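Local coordinates for protein probable mannosyltransferase KTR4 (Saccharomyces cerevisiae, PDB 5A07) that is a probable mannosyltransferase of the GT-A class, a lumenal glycosyltransferase domain whose pocket holds guanosine-5'-diphosphate and a manganese ion, at residues 107-112 with 117-122; 124-129 with 229-234. One frame throughout, in Å; residues are numbered along the deposited sequence.

Contact 1: residues 107-112 with 117-122. With GDP (guanosine-5'-diphosphate), chain F.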
ATOM      1  N   ILE B 107      -6.585  10.548  -9.155  1.00 15.23           N
ATOM      2  CA  ILE B 107      -6.892   9.138  -9.004  1.00 15.97           C
ATOM      3  C   ILE B 107      -6.204   8.395 -10.092  1.00 16.88           C
ATOM      4  O   ILE B 107      -6.300   8.797 -11.235  1.00 22.00           O
ATOM      5  CB  ILE B 107      -8.384   8.929  -9.051  1.00 16.25           C
ATOM      6  CG1 ILE B 107      -8.984   9.703  -7.899  1.00 19.07           C
ATOM      7  CG2 ILE B 107      -8.670   7.465  -8.851  1.00 18.05           C
ATOM      8  CD1 ILE B 107     -10.315  10.132  -8.223  1.00 24.28           C
ATOM      9  N   LEU B 108      -5.398   7.399  -9.752  1.00 16.15           N
ATOM     10  CA  LEU B 108      -4.576   6.711 -10.701  1.00 16.44           C
ATOM     11  C   LEU B 108      -4.961   5.260 -10.856  1.00 17.95           C
ATOM     12  O   LEU B 108      -5.121   4.541  -9.865  1.00 16.58           O
ATOM     13  CB  LEU B 108      -3.103   6.752 -10.250  1.00 17.89           C
ATOM     14  CG  LEU B 108      -2.153   5.857 -11.061  1.00 20.25           C
ATOM     15  CD1 LEU B 108      -1.958   6.333 -12.488  1.00 20.78           C
ATOM     16  CD2 LEU B 108      -0.787   5.773 -10.392  1.00 21.02           C
ATOM     17  N   SER B 109      -5.080   4.773 -12.099  1.00 17.22           N
ATOM     18  CA  SER B 109      -5.276   3.365 -12.328  1.00 17.89           C
ATOM     19  C   SER B 109      -4.367   2.893 -13.474  1.00 18.79           C
ATOM     20  O   SER B 109      -4.438   3.428 -14.591  1.00 18.65           O
ATOM     21  CB  SER B 109      -6.715   3.009 -12.748  1.00 19.36           C
ATOM     22  OG  SER B 109      -7.742   3.603 -11.967  1.00 23.34           O
ATOM     23  N   LEU B 110      -3.635   1.837 -13.188  1.00 18.63           N
ATOM     24  CA  LEU B 110      -2.922   1.076 -14.174  1.00 18.59           C
ATOM     25  C   LEU B 110      -3.810  -0.050 -14.525  1.00 19.63           C
ATOM     26  O   LEU B 110      -4.088  -0.897 -13.672  1.00 20.63           O
ATOM     27  CB  LEU B 110      -1.641   0.524 -13.554  1.00 19.63           C
ATOM     28  CG  LEU B 110      -0.814  -0.396 -14.419  1.00 18.22           C
ATOM     29  CD1 LEU B 110      -0.109   0.405 -15.524  1.00 17.43           C
ATOM     30  CD2 LEU B 110       0.222  -1.211 -13.635  1.00 19.47           C
ATOM     31  N   VAL B 111      -4.278  -0.085 -15.794  1.00 16.00           N
ATOM     32  CA  VAL B 111      -5.224  -1.089 -16.211  1.00 17.67           C
ATOM     33  C   VAL B 111      -5.042  -1.465 -17.679  1.00 19.96           C
ATOM     34  O   VAL B 111      -4.431  -0.705 -18.428  1.00 19.27           O
ATOM     35  CB  VAL B 111      -6.687  -0.602 -16.087  1.00 20.63           C
ATOM     36  CG1 VAL B 111      -7.117  -0.605 -14.620  1.00 25.48           C
ATOM     37  CG2 VAL B 111      -6.871   0.798 -16.572  1.00 24.88           C
ATOM     38  N   ARG B 112      -5.589  -2.635 -18.017  1.00 19.35           N
ATOM     39  CA  ARG B 112      -5.584  -3.139 -19.359  1.00 23.14           C
ATOM     40  C   ARG B 112      -6.889  -2.750 -20.031  1.00 23.32           C
ATOM     41  O   ARG B 112      -7.873  -2.411 -19.380  1.00 19.69           O
ATOM     42  CB  ARG B 112      -5.442  -4.642 -19.341  1.00 26.70           C
ATOM     43  CG  ARG B 112      -4.087  -5.156 -18.892  1.00 33.41           C
ATOM     44  CD  ARG B 112      -4.122  -6.630 -18.494  1.00 37.26           C
ATOM     45  NE  ARG B 112      -4.805  -6.589 -17.188  1.00 50.25           N
ATOM     46  CZ  ARG B 112      -4.519  -7.315 -16.116  1.00 50.75           C
ATOM     47  NH1 ARG B 112      -3.559  -8.214 -16.164  1.00 50.46           N
ATOM     48  NH2 ARG B 112      -5.194  -7.107 -14.981  1.00 49.22           N
ATOM     49  N   GLU B 117     -14.687  -3.078 -17.741  1.00 18.77           N
ATOM     50  CA  GLU B 117     -15.902  -3.201 -16.911  1.00 21.57           C
ATOM     51  C   GLU B 117     -15.635  -3.165 -15.411  1.00 16.72           C
ATOM     52  O   GLU B 117     -16.386  -2.537 -14.659  1.00 18.54           O
ATOM     53  CB  GLU B 117     -16.618  -4.495 -17.258  1.00 24.18           C
ATOM     54  CG  GLU B 117     -17.189  -4.509 -18.606  1.00 26.27           C
ATOM     55  CD  GLU B 117     -17.848  -5.869 -18.895  1.00 34.35           C
ATOM     56  OE1 GLU B 117     -17.101  -6.896 -19.038  1.00 29.51           O
ATOM     57  OE2 GLU B 117     -19.122  -5.854 -18.938  1.00 28.79           O
ATOM     58  N   ASP B 118     -14.540  -3.756 -15.014  1.00 16.03           N
ATOM     59  CA  ASP B 118     -14.156  -3.889 -13.595  1.00 17.47           C
ATOM     60  C   ASP B 118     -13.636  -2.582 -13.064  1.00 16.87           C
ATOM     61  O   ASP B 118     -13.856  -2.256 -11.926  1.00 17.80           O
ATOM     62  CB  ASP B 118     -13.119  -5.014 -13.464  1.00 19.04           C
ATOM     63  CG  ASP B 118     -13.770  -6.384 -13.479  1.00 31.10           C
ATOM     64  OD1 ASP B 118     -15.031  -6.441 -13.406  1.00 33.61           O
ATOM     65  OD2 ASP B 118     -13.064  -7.388 -13.564  1.00 35.20           O
ATOM     66  N   ILE B 119     -12.935  -1.831 -13.888  1.00 15.25           N
ATOM     67  CA  ILE B 119     -12.511  -0.501 -13.458  1.00 16.03           C
ATOM     68  C   ILE B 119     -13.634   0.452 -13.413  1.00 16.83           C
ATOM     69  O   ILE B 119     -13.700   1.303 -12.492  1.00 17.31           O
ATOM     70  CB  ILE B 119     -11.276   0.047 -14.246  1.00 15.91           C
ATOM     71  CG1 ILE B 119     -10.572   1.121 -13.419  1.00 16.09           C
ATOM     72  CG2 ILE B 119     -11.661   0.594 -15.631  1.00 17.15           C
ATOM     73  CD1 ILE B 119      -9.934   0.711 -12.115  1.00 16.81           C
ATOM     74  N   ILE B 120     -14.596   0.344 -14.326  1.00 17.08           N
ATOM     75  CA  ILE B 120     -15.793   1.151 -14.199  1.00 17.22           C
ATOM     76  C   ILE B 120     -16.517   0.973 -12.846  1.00 16.30           C
ATOM     77  O   ILE B 120     -17.001   1.940 -12.217  1.00 18.16           O
ATOM     78  CB  ILE B 120     -16.739   0.888 -15.408  1.00 17.69           C
ATOM     79  CG1 ILE B 120     -16.214   1.660 -16.633  1.00 18.99           C
ATOM     80  CG2 ILE B 120     -18.170   1.366 -15.067  1.00 20.26           C
ATOM     81  CD1 ILE B 120     -16.978   1.317 -17.919  1.00 20.13           C
ATOM     82  N   SER B 121     -16.635  -0.271 -12.453  1.00 16.28           N
ATOM     83  CA  SER B 121     -17.291  -0.649 -11.181  1.00 18.60           C
ATOM     84  C   SER B 121     -16.579   0.086  -9.988  1.00 16.35           C
ATOM     85  O   SER B 121     -17.228   0.780  -9.156  1.00 16.31           O
ATOM     86  CB  SER B 121     -17.164  -2.164 -11.040  1.00 20.16           C
ATOM     87  OG  SER B 121     -17.770  -2.521  -9.844  1.00 26.65           O
ATOM     88  N   SER B 122     -15.266   0.058 -10.026  1.00 14.12           N
ATOM     89  CA  SER B 122     -14.456   0.743  -8.999  1.00 14.93           C
ATOM     90  C   SER B 122     -14.656   2.228  -9.039  1.00 14.28           C
ATOM     91  O   SER B 122     -14.840   2.850  -7.992  1.00 16.59           O
ATOM     92  CB  SER B 122     -12.963   0.408  -9.160  1.00 14.65           C
ATOM     93  OG  SER B 122     -12.698  -0.962  -9.083  1.00 15.52           O
TER
HETATM   94  PB  GDP F 500      -3.240  -8.308  -7.655  1.00 27.33           P
HETATM   95  O1B GDP F 500      -3.875  -9.639  -7.797  1.00 30.18           O
HETATM   96  O2B GDP F 500      -1.920  -8.227  -7.143  1.00 28.25           O
HETATM   97  O3B GDP F 500      -4.187  -7.293  -7.136  1.00 25.14           O
HETATM   98  O3A GDP F 500      -2.897  -7.990  -9.209  1.00 30.82           O
HETATM   99  PA  GDP F 500      -3.715  -7.249 -10.348  1.00 25.03           P
HETATM  100  O1A GDP F 500      -3.861  -8.042 -11.573  1.00 24.59           O
HETATM  101  O2A GDP F 500      -4.949  -6.565  -9.925  1.00 20.30           O
HETATM  102  O5' GDP F 500      -2.669  -6.133 -10.738  1.00 20.94           O
HETATM  103  C5' GDP F 500      -2.383  -4.897 -10.071  1.00 23.38           C
HETATM  104  C4' GDP F 500      -2.774  -3.673 -10.880  1.00 23.06           C
HETATM  105  O4' GDP F 500      -1.958  -3.657 -12.057  1.00 22.81           O
HETATM  106  C3' GDP F 500      -4.224  -3.644 -11.334  1.00 20.10           C
HETATM  107  O3' GDP F 500      -4.647  -2.263 -11.440  1.00 19.28           O
HETATM  108  C2' GDP F 500      -4.155  -4.327 -12.710  1.00 21.51           C
HETATM  109  O2' GDP F 500      -5.182  -3.875 -13.583  1.00 18.73           O
HETATM  110  C1' GDP F 500      -2.837  -3.829 -13.186  1.00 21.88           C
HETATM  111  N9  GDP F 500      -2.123  -4.765 -14.087  1.00 24.90           N
HETATM  112  C8  GDP F 500      -1.652  -6.011 -13.827  1.00 25.97           C
HETATM  113  N7  GDP F 500      -0.987  -6.496 -14.952  1.00 25.71           N
HETATM  114  C5  GDP F 500      -1.042  -5.511 -15.900  1.00 23.84           C
HETATM  115  C6  GDP F 500      -0.532  -5.379 -17.279  1.00 23.27           C
HETATM  116  O6  GDP F 500       0.107  -6.395 -17.701  1.00 25.31           O
HETATM  117  N1  GDP F 500      -0.801  -4.244 -17.938  1.00 23.38           N
HETATM  118  C2  GDP F 500      -1.550  -3.218 -17.384  1.00 21.74           C
HETATM  119  N2  GDP F 500      -1.785  -2.123 -18.098  1.00 21.88           N
HETATM  120  N3  GDP F 500      -2.048  -3.295 -16.111  1.00 18.74           N
HETATM  121  C4  GDP F 500      -1.770  -4.366 -15.345  1.00 21.22           C

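Contact 2: residues 124-129 with 229-234. With MN (manganese (II) ion), chain G; GDP (guanosine-5'-diphosphate), chain F.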
ATOM      1  N   GLN B 124     -17.198   3.944 -10.196  1.00 16.93           N
ATOM      2  CA  GLN B 124     -18.546   4.342  -9.786  1.00 16.53           C
ATOM      3  C   GLN B 124     -18.687   4.373  -8.248  1.00 16.51           C
ATOM      4  O   GLN B 124     -19.306   5.271  -7.664  1.00 17.52           O
ATOM      5  CB  GLN B 124     -19.585   3.372 -10.395  1.00 17.82           C
ATOM      6  CG  GLN B 124     -19.753   3.654 -11.894  1.00 18.58           C
ATOM      7  CD  GLN B 124     -20.712   2.700 -12.565  1.00 19.83           C
ATOM      8  OE1 GLN B 124     -20.729   1.557 -12.196  1.00 18.00           O
ATOM      9  NE2 GLN B 124     -21.382   3.135 -13.617  1.00 16.03           N
ATOM     10  N   GLN B 125     -18.136   3.403  -7.616  1.00 16.86           N
ATOM     11  CA  GLN B 125     -18.100   3.411  -6.172  1.00 20.57           C
ATOM     12  C   GLN B 125     -17.257   4.510  -5.551  1.00 17.54           C
ATOM     13  O   GLN B 125     -17.663   5.124  -4.514  1.00 17.02           O
ATOM     14  CB  GLN B 125     -17.646   2.036  -5.710  1.00 21.96           C
ATOM     15  CG  GLN B 125     -18.801   1.090  -6.026  1.00 22.11           C
ATOM     16  CD  GLN B 125     -18.474  -0.216  -5.535  1.00 24.36           C
ATOM     17  OE1 GLN B 125     -17.965  -1.016  -6.309  1.00 36.03           O
ATOM     18  NE2 GLN B 125     -18.500  -0.372  -4.259  1.00 20.72           N
ATOM     19  N   LEU B 126     -16.110   4.804  -6.150  1.00 17.14           N
ATOM     20  CA  LEU B 126     -15.253   5.889  -5.615  1.00 15.79           C
ATOM     21  C   LEU B 126     -15.969   7.219  -5.838  1.00 18.18           C
ATOM     22  O   LEU B 126     -15.898   8.128  -4.982  1.00 17.04           O
ATOM     23  CB  LEU B 126     -13.887   5.919  -6.317  1.00 16.30           C
ATOM     24  CG  LEU B 126     -12.964   7.059  -5.934  1.00 17.41           C
ATOM     25  CD1 LEU B 126     -12.638   6.930  -4.497  1.00 16.56           C
ATOM     26  CD2 LEU B 126     -11.715   6.970  -6.827  1.00 20.39           C
ATOM     27  N   GLU B 127     -16.644   7.375  -6.968  1.00 16.09           N
ATOM     28  CA  GLU B 127     -17.384   8.638  -7.213  1.00 17.70           C
ATOM     29  C   GLU B 127     -18.530   8.797  -6.161  1.00 17.13           C
ATOM     30  O   GLU B 127     -18.712   9.863  -5.551  1.00 18.79           O
ATOM     31  CB  GLU B 127     -17.988   8.629  -8.611  1.00 17.09           C
ATOM     32  CG  GLU B 127     -16.997   8.947  -9.731  1.00 16.54           C
ATOM     33  CD  GLU B 127     -16.614  10.422  -9.803  1.00 19.25           C
ATOM     34  OE1 GLU B 127     -17.537  11.262  -9.691  1.00 20.02           O
ATOM     35  OE2 GLU B 127     -15.418  10.759 -10.016  1.00 19.16           O
ATOM     36  N   GLU B 128     -19.280   7.733  -5.995  1.00 17.48           N
ATOM     37  CA  GLU B 128     -20.460   7.764  -5.124  1.00 20.15           C
ATOM     38  C   GLU B 128     -20.051   8.028  -3.665  1.00 21.11           C
ATOM     39  O   GLU B 128     -20.708   8.776  -2.968  1.00 18.52           O
ATOM     40  CB  GLU B 128     -21.209   6.451  -5.223  1.00 23.17           C
ATOM     41  CG  GLU B 128     -22.448   6.268  -4.303  1.00 32.22           C
ATOM     42  CD  GLU B 128     -23.462   7.427  -4.416  1.00 33.07           C
ATOM     43  OE1 GLU B 128     -23.506   8.130  -5.455  1.00 41.22           O
ATOM     44  OE2 GLU B 128     -24.170   7.733  -3.442  1.00 43.97           O
ATOM     45  N   GLU B 129     -18.959   7.436  -3.194  1.00 20.94           N
ATOM     46  CA  GLU B 129     -18.609   7.568  -1.798  1.00 20.60           C
ATOM     47  C   GLU B 129     -17.715   8.774  -1.530  1.00 21.60           C
ATOM     48  O   GLU B 129     -17.555   9.165  -0.387  1.00 21.63           O
ATOM     49  CB  GLU B 129     -17.881   6.307  -1.300  1.00 21.39           C
ATOM     50  CG  GLU B 129     -18.695   5.009  -1.432  1.00 24.00           C
ATOM     51  CD  GLU B 129     -20.135   5.047  -0.806  1.00 26.08           C
ATOM     52  OE1 GLU B 129     -20.377   5.805   0.145  1.00 24.73           O
ATOM     53  OE2 GLU B 129     -21.062   4.348  -1.350  1.00 27.74           O
ATOM     54  N   TRP B 229      -4.139   8.790  -5.624  1.00 15.45           N
ATOM     55  CA  TRP B 229      -4.963   7.788  -5.027  1.00 14.19           C
ATOM     56  C   TRP B 229      -4.936   6.641  -6.038  1.00 14.78           C
ATOM     57  O   TRP B 229      -5.584   6.730  -7.093  1.00 15.53           O
ATOM     58  CB  TRP B 229      -6.362   8.388  -4.832  1.00 15.72           C
ATOM     59  CG  TRP B 229      -7.372   7.511  -4.157  1.00 15.47           C
ATOM     60  CD1 TRP B 229      -7.519   6.159  -4.300  1.00 15.93           C
ATOM     61  CD2 TRP B 229      -8.419   7.950  -3.287  1.00 15.89           C
ATOM     62  NE1 TRP B 229      -8.593   5.701  -3.508  1.00 16.96           N
ATOM     63  CE2 TRP B 229      -9.153   6.788  -2.879  1.00 17.14           C
ATOM     64  CE3 TRP B 229      -8.813   9.201  -2.812  1.00 15.33           C
ATOM     65  CZ2 TRP B 229     -10.247   6.873  -2.021  1.00 16.87           C
ATOM     66  CZ3 TRP B 229      -9.837   9.280  -1.909  1.00 16.52           C
ATOM     67  CH2 TRP B 229     -10.550   8.105  -1.513  1.00 16.27           C
ATOM     68  N   ARG B 230      -4.300   5.537  -5.701  1.00 14.37           N
ATOM     69  CA  ARG B 230      -4.325   4.327  -6.498  1.00 15.82           C
ATOM     70  C   ARG B 230      -5.650   3.575  -6.409  1.00 16.97           C
ATOM     71  O   ARG B 230      -6.075   3.204  -5.315  1.00 16.35           O
ATOM     72  CB  ARG B 230      -3.195   3.405  -6.104  1.00 16.27           C
ATOM     73  CG  ARG B 230      -3.140   2.080  -6.862  1.00 16.87           C
ATOM     74  CD  ARG B 230      -1.825   1.468  -6.496  1.00 18.01           C
ATOM     75  NE  ARG B 230      -1.742   0.088  -6.854  1.00 18.28           N
ATOM     76  CZ  ARG B 230      -0.680  -0.646  -6.620  1.00 19.49           C
ATOM     77  NH1 ARG B 230       0.410  -0.125  -6.077  1.00 18.52           N
ATOM     78  NH2 ARG B 230      -0.684  -1.907  -6.956  1.00 21.82           N
ATOM     79  N   LEU B 231      -6.230   3.289  -7.584  1.00 15.90           N
ATOM     80  CA  LEU B 231      -7.474   2.565  -7.746  1.00 16.92           C
ATOM     81  C   LEU B 231      -7.246   1.341  -8.633  1.00 19.10           C
ATOM     82  O   LEU B 231      -6.585   1.428  -9.678  1.00 18.46           O
ATOM     83  CB  LEU B 231      -8.483   3.469  -8.429  1.00 16.97           C
ATOM     84  CG  LEU B 231      -9.874   2.898  -8.509  1.00 17.29           C
ATOM     85  CD1 LEU B 231     -10.525   2.768  -7.135  1.00 17.46           C
ATOM     86  CD2 LEU B 231     -10.690   3.840  -9.377  1.00 18.66           C
ATOM     87  N   GLU B 232      -7.728   0.178  -8.198  1.00 18.00           N
ATOM     88  CA  GLU B 232      -7.612  -1.048  -8.984  1.00 17.58           C
ATOM     89  C   GLU B 232      -9.007  -1.534  -9.397  1.00 17.88           C
ATOM     90  O   GLU B 232     -10.016  -1.112  -8.826  1.00 15.30           O
ATOM     91  CB  GLU B 232      -6.960  -2.175  -8.189  1.00 17.81           C
ATOM     92  CG  GLU B 232      -5.499  -1.914  -7.915  1.00 17.73           C
ATOM     93  CD  GLU B 232      -4.644  -3.150  -7.710  1.00 18.83           C
ATOM     94  OE1 GLU B 232      -5.167  -4.286  -7.568  1.00 18.08           O
ATOM     95  OE2 GLU B 232      -3.441  -2.927  -7.468  1.00 20.34           O
ATOM     96  N   PRO B 233      -9.047  -2.354 -10.428  1.00 17.58           N
ATOM     97  CA  PRO B 233     -10.343  -2.880 -10.841  1.00 19.53           C
ATOM     98  C   PRO B 233     -11.008  -3.735  -9.762  1.00 18.54           C
ATOM     99  O   PRO B 233     -10.322  -4.387  -8.977  1.00 18.61           O
ATOM    100  CB  PRO B 233     -10.001  -3.769 -12.049  1.00 20.95           C
ATOM    101  CG  PRO B 233      -8.729  -3.238 -12.540  1.00 21.80           C
ATOM    102  CD  PRO B 233      -7.988  -2.819 -11.304  1.00 20.00           C
ATOM    103  N   ASN B 234     -12.337  -3.761  -9.786  1.00 17.44           N
ATOM    104  CA  ASN B 234     -13.085  -4.722  -8.964  1.00 18.09           C
ATOM    105  C   ASN B 234     -12.965  -4.516  -7.421  1.00 19.65           C
ATOM    106  O   ASN B 234     -12.939  -5.466  -6.681  1.00 21.24           O
ATOM    107  CB  ASN B 234     -12.661  -6.151  -9.310  1.00 20.64           C
ATOM    108  CG  ASN B 234     -13.732  -7.155  -8.950  1.00 27.40           C
ATOM    109  OD1 ASN B 234     -14.907  -6.806  -8.818  1.00 28.10           O
ATOM    110  ND2 ASN B 234     -13.328  -8.398  -8.729  1.00 29.88           N
TER
HETATM  111 MN    MN G 501      -5.961  -6.282  -7.909  1.00 23.60          MN
HETATM  112  PB  GDP F 500      -3.240  -8.308  -7.655  1.00 27.33           P
HETATM  113  O1B GDP F 500      -3.875  -9.639  -7.797  1.00 30.18           O
HETATM  114  O2B GDP F 500      -1.920  -8.227  -7.143  1.00 28.25           O
HETATM  115  O3B GDP F 500      -4.187  -7.293  -7.136  1.00 25.14           O
HETATM  116  O3A GDP F 500      -2.897  -7.990  -9.209  1.00 30.82           O
HETATM  117  PA  GDP F 500      -3.715  -7.249 -10.348  1.00 25.03           P
HETATM  118  O1A GDP F 500      -3.861  -8.042 -11.573  1.00 24.59           O
HETATM  119  O2A GDP F 500      -4.949  -6.565  -9.925  1.00 20.30           O
HETATM  120  O5' GDP F 500      -2.669  -6.133 -10.738  1.00 20.94           O
HETATM  121  C5' GDP F 500      -2.383  -4.897 -10.071  1.00 23.38           C
HETATM  122  C4' GDP F 500      -2.774  -3.673 -10.880  1.00 23.06           C
HETATM  123  O4' GDP F 500      -1.958  -3.657 -12.057  1.00 22.81           O
HETATM  124  C3' GDP F 500      -4.224  -3.644 -11.334  1.00 20.10           C
HETATM  125  O3' GDP F 500      -4.647  -2.263 -11.440  1.00 19.28           O
HETATM  126  C2' GDP F 500      -4.155  -4.327 -12.710  1.00 21.51           C
HETATM  127  O2' GDP F 500      -5.182  -3.875 -13.583  1.00 18.73           O
HETATM  128  C1' GDP F 500      -2.837  -3.829 -13.186  1.00 21.88           C
HETATM  129  N9  GDP F 500      -2.123  -4.765 -14.087  1.00 24.90           N
HETATM  130  C8  GDP F 500      -1.652  -6.011 -13.827  1.00 25.97           C
HETATM  131  N7  GDP F 500      -0.987  -6.496 -14.952  1.00 25.71           N
HETATM  132  C5  GDP F 500      -1.042  -5.511 -15.900  1.00 23.84           C
HETATM  133  C6  GDP F 500      -0.532  -5.379 -17.279  1.00 23.27           C
HETATM  134  O6  GDP F 500       0.107  -6.395 -17.701  1.00 25.31           O
HETATM  135  N1  GDP F 500      -0.801  -4.244 -17.938  1.00 23.38           N
HETATM  136  C2  GDP F 500      -1.550  -3.218 -17.384  1.00 21.74           C
HETATM  137  N2  GDP F 500      -1.785  -2.123 -18.098  1.00 21.88           N
HETATM  138  N3  GDP F 500      -2.048  -3.295 -16.111  1.00 18.74           N
HETATM  139  C4  GDP F 500      -1.770  -4.366 -15.345  1.00 21.22           C
HETATM  140  O   HOH W   1      -7.918  -5.550  -9.073  1.00 17.31           O
HETATM  141  O   HOH W   2      -6.916  -8.419  -8.286  1.00 23.26           O

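Contact 1: residues 107-112 with 117-122
V111, just past the end of strand 105-110, and I119, in the first turn of helix 116-131, bring the two backbones closest, their CA atoms 7.8 Å apart. Across that gap the contact is made by side chains alone, and I119 carries the helix half of it. I119 sends CG1 away from its backbone N (chi1 -158°), which carries CD1 toward 107-112, where it lies 3.6 Å from S109 OG and 4.0 Å from V111 CG1. The methyl thus bridges two residues whose CB atoms both point toward the helix. A weak hydrogen bond to the carbonyl of L231 gives the buried S109 hydroxyl a polar partner.

L110, between them, turns its CB away from the helix. L110 O accepts two hydrogen bonds from the ribose of GDP, 2.7 Å from O3' and 3.2 Å from O2', while L110 CG packs 3.6 Å from base atom N3. V111 O receives a weak, bent bond from GDP N2. R112 lays one guanidinium face over the imidazole part of the base, NH1 3.3 Å from N7, and its NE is salt-bridged to D115.

The contact closes the first half of the beta-alpha-beta unit formed by strand 105-110, helix 116-131 and strand 138-142, with I154 of helix 148-156 against I119 and helix 203-214 packed on L110.

Contact 2: residues 124-129 with 229-234
L126 of helix 116-131 lays its CD1 methyl over one face of the W229 indole, a CH-pi contact 3.9 Å from the centroid of the six-membered ring. This is helix-on-sheet packing in the nucleotide-binding half of a GT-A fold. The methyl sits off centre, 3.4 Å from W229 CZ2, while the other branch of L126 meets L231, CD2 to CD2, at 4.2 Å. F237 touches all three side chains, and Y130 and F321 bring their rings against the indole.

Beyond L231 the same segment turns from core to ligand. E232 runs extended beyond CG (chi2 -154°), which takes OE1 to manganese; the ion also holds GDP O3B and O2A, two waters and H381. R230 NH2 donates a salt-bridging hydrogen bond to E232 OE2, 3.0 Å, nearly in line with the C-O bond and close to the guanidinium plane. Gripped at both oxygens, the carboxylate should have little freedom to rotate. R230 is positioned in turn by D354 and E322, both salt-bridged to NH1, and by a cation-pi contact with Y212. One of the manganese-bound waters donates a hydrogen bond to P233 O, 2.7 Å away.

Along the chain the two segments of contact 1 come first, then 124-129 and, about 100 residues later, 229-234; the centres of the two contacts lie about 8 Å apart. Helix 116-131 supplies one segment to each: residues 117-122 meet 107-112, and residues 124-129 meet 229-234. Strands 105-110 and 227-230 are parallel neighbours in the large mixed sheet, joined where L108 N and W229 O stand 2.7 Å apart, probably hydrogen-bonded. A second tie runs from S122 OG to E232 O. One helix thus backs both strands, and the loops that follow them contribute to the nucleotide site: 107-112 meets the ribose and base of GDP, while E232 supplies a manganese ligand next to the GDP phosphates.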